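Local coordinates for ethylbenzene dehydrogenase alpha-subunit (Aromatoleum aromaticum, PDB 2IVF), which serves as the molybdenum-containing subunit of a molybdopterin oxidoreductase, holding two pterin guanine dinucleotides, a molybdenum atom and an iron/sulfur cluster, at residues 311-314 with 315-319; 322-325 with 326-330; 576-579 with 580-584. All blocks are in the same frame, centred on the assembly; numbering follows the deposited sequence.

Contact 1 of 3, residues 311-314 with 315-319; sequences SQVM and IDEKL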
loop_
_atom_site.group_PDB
_atom_site.type_symbol
_atom_site.label_atom_id
_atom_site.label_comp_id
_atom_site.label_asym_id
_atom_site.label_seq_id
_atom_site.Cartn_x
_atom_site.Cartn_y
_atom_site.Cartn_z
ATOM N N SER A 311 -12.074 16.211 27.645
ATOM C CA SER A 311 -12.523 15.760 28.945
ATOM C C SER A 311 -12.908 16.932 29.806
ATOM O O SER A 311 -13.883 16.858 30.552
ATOM C CB SER A 311 -11.430 14.974 29.632
ATOM O OG SER A 311 -11.059 13.861 28.842
ATOM N N GLN A 312 -12.128 18.021 29.734
ATOM C CA GLN A 312 -12.423 19.208 30.490
ATOM C C GLN A 312 -13.769 19.773 30.082
ATOM O O GLN A 312 -14.549 20.200 30.925
ATOM C CB GLN A 312 -11.332 20.259 30.319
ATOM C CG GLN A 312 -11.391 21.389 31.337
ATOM C CD GLN A 312 -12.384 22.512 31.030
ATOM O OE1 GLN A 312 -12.726 23.285 31.932
ATOM N NE2 GLN A 312 -12.859 22.597 29.786
ATOM N N VAL A 313 -14.056 19.730 28.795
ATOM C CA VAL A 313 -15.349 20.189 28.285
ATOM C C VAL A 313 -16.508 19.403 28.890
ATOM O O VAL A 313 -17.458 19.991 29.421
ATOM C CB VAL A 313 -15.381 20.170 26.771
ATOM C CG1 VAL A 313 -16.836 20.360 26.226
ATOM C CG2 VAL A 313 -14.461 21.222 26.225
ATOM N N MET A 314 -16.420 18.073 28.827
ATOM C CA MET A 314 -17.459 17.219 29.325
ATOM C C MET A 314 -17.628 17.353 30.812
ATOM O O MET A 314 -18.741 17.254 31.306
ATOM C CB MET A 314 -17.165 15.753 28.994
ATOM C CG MET A 314 -17.124 15.440 27.530
ATOM S SD MET A 314 -17.055 13.657 27.223
ATOM C CE MET A 314 -15.301 13.398 27.164
ATOM N N ILE A 315 -16.539 17.557 31.538
ATOM C CA ILE A 315 -16.668 17.731 32.988
ATOM C C ILE A 315 -17.261 19.107 33.284
ATOM O O ILE A 315 -18.270 19.212 33.982
ATOM C CB ILE A 315 -15.329 17.441 33.708
ATOM C CG1 ILE A 315 -15.038 15.927 33.606
ATOM C CG2 ILE A 315 -15.341 17.939 35.184
ATOM C CD1 ILE A 315 -13.680 15.522 34.100
ATOM N N ASP A 316 -16.673 20.154 32.727
ATOM C CA ASP A 316 -17.101 21.509 33.027
ATOM C C ASP A 316 -18.571 21.776 32.639
ATOM O O ASP A 316 -19.295 22.487 33.340
ATOM C CB ASP A 316 -16.181 22.466 32.283
ATOM C CG ASP A 316 -16.310 23.890 32.748
ATOM O OD1 ASP A 316 -16.407 24.122 33.968
ATOM O OD2 ASP A 316 -16.278 24.787 31.883
ATOM N N GLU A 317 -18.999 21.212 31.528
ATOM C CA GLU A 317 -20.355 21.352 31.047
ATOM C C GLU A 317 -21.275 20.246 31.596
ATOM O O GLU A 317 -22.428 20.220 31.276
ATOM C CB GLU A 317 -20.367 21.391 29.507
ATOM C CG GLU A 317 -19.582 22.563 28.949
ATOM C CD GLU A 317 -19.802 22.824 27.476
ATOM O OE1 GLU A 317 -20.487 22.039 26.812
ATOM O OE2 GLU A 317 -19.301 23.858 26.970
ATOM N N LYS A 318 -20.770 19.374 32.460
ATOM C CA LYS A 318 -21.581 18.327 33.106
ATOM C C LYS A 318 -22.280 17.421 32.080
ATOM O O LYS A 318 -23.475 17.102 32.202
ATOM C CB LYS A 318 -22.595 18.950 34.093
ATOM C CG LYS A 318 -21.939 19.890 35.122
ATOM C CD LYS A 318 -22.881 20.307 36.244
ATOM C CE LYS A 318 -22.116 20.969 37.422
ATOM N NZ LYS A 318 -22.960 21.165 38.699
ATOM N N LEU A 319 -21.517 17.012 31.082
ATOM C CA LEU A 319 -22.011 16.160 30.004
ATOM C C LEU A 319 -21.598 14.711 30.203
ATOM O O LEU A 319 -21.942 13.855 29.408
ATOM C CB LEU A 319 -21.437 16.626 28.673
ATOM C CG LEU A 319 -21.669 18.100 28.336
ATOM C CD1 LEU A 319 -20.973 18.383 27.031
ATOM C CD2 LEU A 319 -23.165 18.410 28.267
HETATM O O HOH W 1 -15.245 24.229 29.138
#

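Contact 2 of 3, residues 322-325 with 326-330; sequences RQFV and CEQTD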
loop_
_atom_site.group_PDB
_atom_site.type_symbol
_atom_site.label_atom_id
_atom_site.label_comp_id
_atom_site.label_asym_id
_atom_site.label_seq_id
_atom_site.Cartn_x
_atom_site.Cartn_y
_atom_site.Cartn_z
ATOM N N ARG A 322 -22.105 9.979 34.449
ATOM C CA ARG A 322 -21.723 9.819 35.840
ATOM C C ARG A 322 -21.762 8.367 36.277
ATOM O O ARG A 322 -20.844 7.889 36.949
ATOM C CB ARG A 322 -22.640 10.650 36.744
ATOM C CG ARG A 322 -22.274 10.602 38.211
ATOM C CD ARG A 322 -23.152 11.548 39.061
ATOM N NE ARG A 322 -22.833 12.939 38.756
ATOM C CZ ARG A 322 -21.972 13.694 39.431
ATOM N NH1 ARG A 322 -21.341 13.237 40.500
ATOM N NH2 ARG A 322 -21.763 14.930 39.030
ATOM N N GLN A 323 -22.823 7.665 35.903
ATOM C CA GLN A 323 -22.999 6.274 36.336
ATOM C C GLN A 323 -21.877 5.359 35.828
ATOM O O GLN A 323 -21.311 4.563 36.567
ATOM C CB GLN A 323 -24.363 5.800 35.862
ATOM C CG GLN A 323 -24.861 4.518 36.490
ATOM C CD GLN A 323 -26.386 4.450 36.494
ATOM O OE1 GLN A 323 -27.081 5.451 36.208
ATOM N NE2 GLN A 323 -26.916 3.274 36.810
ATOM N N PHE A 324 -21.549 5.504 34.560
ATOM C CA PHE A 324 -20.515 4.723 33.895
ATOM C C PHE A 324 -19.179 5.000 34.540
ATOM O O PHE A 324 -18.406 4.074 34.817
ATOM C CB PHE A 324 -20.474 5.105 32.409
ATOM C CG PHE A 324 -19.519 4.285 31.570
ATOM C CD1 PHE A 324 -18.157 4.582 31.516
ATOM C CD2 PHE A 324 -19.997 3.231 30.795
ATOM C CE1 PHE A 324 -17.277 3.833 30.740
ATOM C CE2 PHE A 324 -19.127 2.486 29.991
ATOM C CZ PHE A 324 -17.772 2.787 29.953
ATOM N N VAL A 325 -18.885 6.280 34.760
ATOM C CA VAL A 325 -17.624 6.675 35.397
ATOM C C VAL A 325 -17.499 6.068 36.795
ATOM O O VAL A 325 -16.481 5.497 37.176
ATOM C CB VAL A 325 -17.510 8.207 35.389
ATOM C CG1 VAL A 325 -16.746 8.764 36.577
ATOM C CG2 VAL A 325 -16.913 8.653 34.058
ATOM N N CYS A 326 -18.571 6.149 37.540
ATOM C CA CYS A 326 -18.599 5.649 38.903
ATOM C C CYS A 326 -18.464 4.154 38.966
ATOM O O CYS A 326 -17.926 3.614 39.912
ATOM C CB CYS A 326 -19.885 6.108 39.562
ATOM S SG CYS A 326 -19.783 7.826 40.075
ATOM N N GLU A 327 -18.920 3.471 37.939
ATOM C CA GLU A 327 -18.896 2.006 37.960
ATOM C C GLU A 327 -17.593 1.454 37.397
ATOM O O GLU A 327 -16.998 0.530 37.982
ATOM C CB GLU A 327 -20.124 1.498 37.193
ATOM C CG GLU A 327 -20.169 0.052 36.798
ATOM C CD GLU A 327 -21.340 -0.188 35.849
ATOM O OE1 GLU A 327 -22.495 -0.201 36.352
ATOM O OE2 GLU A 327 -21.105 -0.324 34.619
ATOM N N GLN A 328 -17.141 2.020 36.283
ATOM C CA GLN A 328 -16.153 1.401 35.442
ATOM C C GLN A 328 -14.738 1.791 35.778
ATOM O O GLN A 328 -13.819 1.103 35.370
ATOM C CB GLN A 328 -16.402 1.735 33.958
ATOM C CG GLN A 328 -17.675 1.189 33.346
ATOM C CD GLN A 328 -17.581 -0.304 33.077
ATOM O OE1 GLN A 328 -16.643 -0.760 32.437
ATOM N NE2 GLN A 328 -18.534 -1.069 33.596
ATOM N N THR A 329 -14.559 2.889 36.510
ATOM C CA THR A 329 -13.251 3.521 36.608
ATOM C C THR A 329 -12.856 3.851 38.031
ATOM O O THR A 329 -13.628 3.670 38.962
ATOM C CB THR A 329 -13.181 4.841 35.818
ATOM O OG1 THR A 329 -13.819 5.859 36.598
ATOM C CG2 THR A 329 -13.830 4.721 34.436
ATOM N N ASP A 330 -11.614 4.320 38.160
ATOM C CA ASP A 330 -11.070 4.710 39.432
ATOM C C ASP A 330 -11.440 6.143 39.771
ATOM O O ASP A 330 -11.068 6.615 40.830
ATOM C CB ASP A 330 -9.556 4.483 39.494
ATOM C CG ASP A 330 -8.759 5.387 38.570
ATOM O OD1 ASP A 330 -9.333 5.911 37.579
ATOM O OD2 ASP A 330 -7.535 5.561 38.846
#

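Contact 3 of 3, residues 576-579 with 580-584; sequences AYLD and EAKEK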
loop_
_atom_site.group_PDB
_atom_site.type_symbol
_atom_site.label_atom_id
_atom_site.label_comp_id
_atom_site.label_asym_id
_atom_site.label_seq_id
_atom_site.Cartn_x
_atom_site.Cartn_y
_atom_site.Cartn_z
ATOM N N ALA A 576 19.655 4.340 34.371
ATOM C CA ALA A 576 19.499 4.567 35.796
ATOM C C ALA A 576 18.179 3.991 36.312
ATOM O O ALA A 576 18.143 3.340 37.356
ATOM C CB ALA A 576 19.596 6.046 36.101
ATOM N N TYR A 577 17.095 4.233 35.586
ATOM C CA TYR A 577 15.836 3.572 35.867
ATOM C C TYR A 577 15.955 2.044 35.743
ATOM O O TYR A 577 15.443 1.315 36.588
ATOM C CB TYR A 577 14.747 4.083 34.929
ATOM C CG TYR A 577 14.098 5.397 35.352
ATOM C CD1 TYR A 577 13.145 5.429 36.369
ATOM C CD2 TYR A 577 14.401 6.587 34.704
ATOM C CE1 TYR A 577 12.502 6.638 36.733
ATOM C CE2 TYR A 577 13.782 7.800 35.062
ATOM C CZ TYR A 577 12.832 7.833 36.079
ATOM O OH TYR A 577 12.234 9.050 36.443
ATOM N N LEU A 578 16.652 1.563 34.711
ATOM C CA LEU A 578 16.905 0.115 34.567
ATOM C C LEU A 578 17.602 -0.488 35.783
ATOM O O LEU A 578 17.177 -1.522 36.309
ATOM C CB LEU A 578 17.745 -0.152 33.313
ATOM C CG LEU A 578 18.133 -1.596 32.987
ATOM C CD1 LEU A 578 16.943 -2.494 32.825
ATOM C CD2 LEU A 578 18.957 -1.580 31.725
ATOM N N ASP A 579 18.682 0.152 36.214
ATOM C CA ASP A 579 19.398 -0.322 37.390
ATOM C C ASP A 579 18.505 -0.404 38.608
ATOM O O ASP A 579 18.625 -1.333 39.393
ATOM C CB ASP A 579 20.600 0.571 37.698
ATOM C CG ASP A 579 21.792 0.266 36.810
ATOM O OD1 ASP A 579 21.666 -0.549 35.847
ATOM O OD2 ASP A 579 22.859 0.860 37.074
ATOM N N GLU A 580 17.650 0.600 38.792
ATOM C CA GLU A 580 16.736 0.641 39.926
ATOM C C GLU A 580 15.719 -0.495 39.805
ATOM O O GLU A 580 15.408 -1.189 40.766
ATOM C CB GLU A 580 16.017 1.988 39.958
ATOM C CG GLU A 580 15.198 2.159 41.209
ATOM C CD GLU A 580 14.220 3.303 41.132
ATOM O OE1 GLU A 580 14.427 4.236 40.335
ATOM O OE2 GLU A 580 13.238 3.272 41.891
ATOM N N ALA A 581 15.221 -0.678 38.599
ATOM C CA ALA A 581 14.262 -1.727 38.313
ATOM C C ALA A 581 14.830 -3.115 38.540
ATOM O O ALA A 581 14.164 -3.951 39.151
ATOM C CB ALA A 581 13.736 -1.599 36.906
ATOM N N LYS A 582 16.057 -3.378 38.095
ATOM C CA LYS A 582 16.645 -4.706 38.398
ATOM C C LYS A 582 17.053 -4.887 39.821
ATOM O O LYS A 582 17.050 -6.010 40.314
ATOM C CB LYS A 582 17.774 -5.130 37.463
ATOM C CG LYS A 582 18.898 -4.183 37.253
ATOM C CD LYS A 582 19.151 -4.088 35.702
ATOM C CE LYS A 582 19.927 -5.299 35.129
ATOM N NZ LYS A 582 21.258 -5.449 35.740
ATOM N N GLU A 583 17.393 -3.800 40.491
ATOM C CA GLU A 583 17.693 -3.872 41.917
ATOM C C GLU A 583 16.459 -4.347 42.659
ATOM O O GLU A 583 16.572 -5.094 43.610
ATOM C CB GLU A 583 18.149 -2.519 42.462
ATOM C CG GLU A 583 19.084 -2.630 43.617
ATOM C CD GLU A 583 20.389 -3.331 43.247
ATOM O OE1 GLU A 583 20.822 -3.217 42.071
ATOM O OE2 GLU A 583 20.971 -3.997 44.131
ATOM N N LYS A 584 15.287 -3.915 42.205
ATOM C CA LYS A 584 14.006 -4.260 42.840
ATOM C C LYS A 584 13.427 -5.602 42.371
ATOM O O LYS A 584 12.398 -6.043 42.860
ATOM C CB LYS A 584 12.997 -3.106 42.663
ATOM C CG LYS A 584 13.416 -1.857 43.442
ATOM C CD LYS A 584 12.499 -0.653 43.226
ATOM C CE LYS A 584 12.953 0.477 44.141
ATOM N NZ LYS A 584 12.228 1.754 43.885
#

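Contact 1 of 3, residues 311-314 with 315-319
Gln-312 and Asp-316, one helical turn apart, lie side by side and point the same way, their amide and carboxylate planes turned 40° from each other. The amide oxygen faces carbon, with Gln-312 OE1 3.6 Å from Asp-316 CB, while the nitrogen is served by a water that accepts from Gln-312 NE2 at 3.0 Å and donates to Asp-316 OD2 at 3.0 Å. A bend at chi2 of Gln-312 (-82°) swings its amide forward along the helix, beside Asp-316. Val-313 and Glu-317 also run alongside one another, Val-313 CG1 resting 4.1 Å from Glu-317 CD; the carboxylate beyond forms a salt bridge with Arg-433 of helix 425-437. On the buried flank Met-314 CB approaches Leu-319 CB at 4.4 Å, and both side chains touch Ala-436 of that helix. Ser-311, which touches Ala-464 of helix 454-467, bonds through OG to Trp-307 O. The backbone then closes the helix: Leu-319 N reaches back to Met-314 O at 2.8 Å, in the carbonyl plane, and Lys-318 N to Ile-315 O at 2.9 Å. With Lys-318 at positive phi (57°), these two bonds make a Schellman motif, the C-terminal stop of helix 303-316.

Contact 2 of 3, residues 322-325 with 326-330
Phe-324 presents one ring face to Gln-328, whose CG stands 3.6 Å from the centroid of the Phe-324 ring and only 7° off the normal, a CH-pi contact centred on the ring. The ring and amide planes are inclined at 38°. Trp-471 meets the same phenylalanine edge-to-face and also donates from NE1 to Gln-328 OE1. Among the other nonpolar approaches, Cys-326 SG lies 4.2 Å from Arg-322 CG.

Backbone bonds give the short helix 322-328 its frame, with Cys-326 N 2.9 Å from Arg-322 O and Gln-328 N 2.8 Å from Phe-324 O. At its C-terminal end Thr-329 leaves helical geometry, and its hydroxyl turns back on the last turn: chi1 of 79° sets OG1 between the backbone N and carbonyl carbon, where Thr-329 OG1 donates to Val-325 O at 2.7 Å. Thr-329 N adds a weak bond to the same carbonyl.

Polar side chains make further bonds, some of them local. Gln-328 NE2 donates to Glu-327 OE2 at 2.9 Å, meeting the carboxylate on its anti side, and also bonds His-798 O. Lys-802 forms a salt bridge with that same Glu-327 oxygen, and at the start of the helix Arg-322 pairs with Glu-383.

Contact 3 of 3, residues 576-579 with 580-584
Leu-578 and Lys-582 make the main side-chain contact, the lysine's aliphatic part passing across the leucine's branch with Lys-582 CD 3.8 Å from Leu-578 CG and 4.0 Å from Leu-578 CD1. The lysine chain hugs its own helix: chi1 of 52° tucks CG between the backbone N and carbonyl carbon, and further bends follow at chi2, chi3 and chi4. This course also brings Lys-582 CD to 3.3 Å from Leu-578 O. The ammonium ends up on the side of Asp-579 without pairing with it, for Lys-582 NZ and Asp-579 OD1 remain 4.9 Å apart, close enough for a modest electrostatic attraction at most.

Beneath these side chains runs the regular i to i+4 bonding of an alpha-helix, helix 574-583 within the molybdopterin oxidoreductase family region. Ala-581 N reaches Tyr-577 O at 2.8 Å and Lys-582 N reaches Leu-578 O at 2.8 Å, the latter with an N-H...O angle of 166°. Further along, Glu-580 and Lys-584 form a salt bridge one turn apart: Lys-584 NZ lies 2.7 Å from Glu-580 OE2, which accepts through its anti lone pair.

Outward, Glu-580 has two further partners: Lys-572 forms a salt bridge with OE1, and Trp-820 donates from NE1 to OE2. The same two residues also meet Tyr-577, Lys-572 by a cation-pi interaction and Trp-820 by an edge-to-face ring contact. Around the helix from them, Met-548, Tyr-551 and Tyr-552 of helix 546-553 touch Leu-578, and Tyr-552 also touches Lys-582.

Contacts 1 and 2 sit on consecutive helices, 303-316 and 322-328, with centres 15 Å apart, whereas contact 3 lies on helix 574-583, its centre 40 Å from contact 1 and 35 Å from contact 2. Contact 2 is the most buried of the three; contacts 1 and 3 are partly buried, mixing buried and exposed residues. Helix 454-467 is a shared neighbour of contacts 1 and 2, while contact 3 rests on helix 546-553. Their chemistry follows: a water bridges a polar pair in 311-319, buried polar groups of 322-330 bond to residues distant in sequence, and in 576-584 a glutamate is held by salt bridges to two lysines.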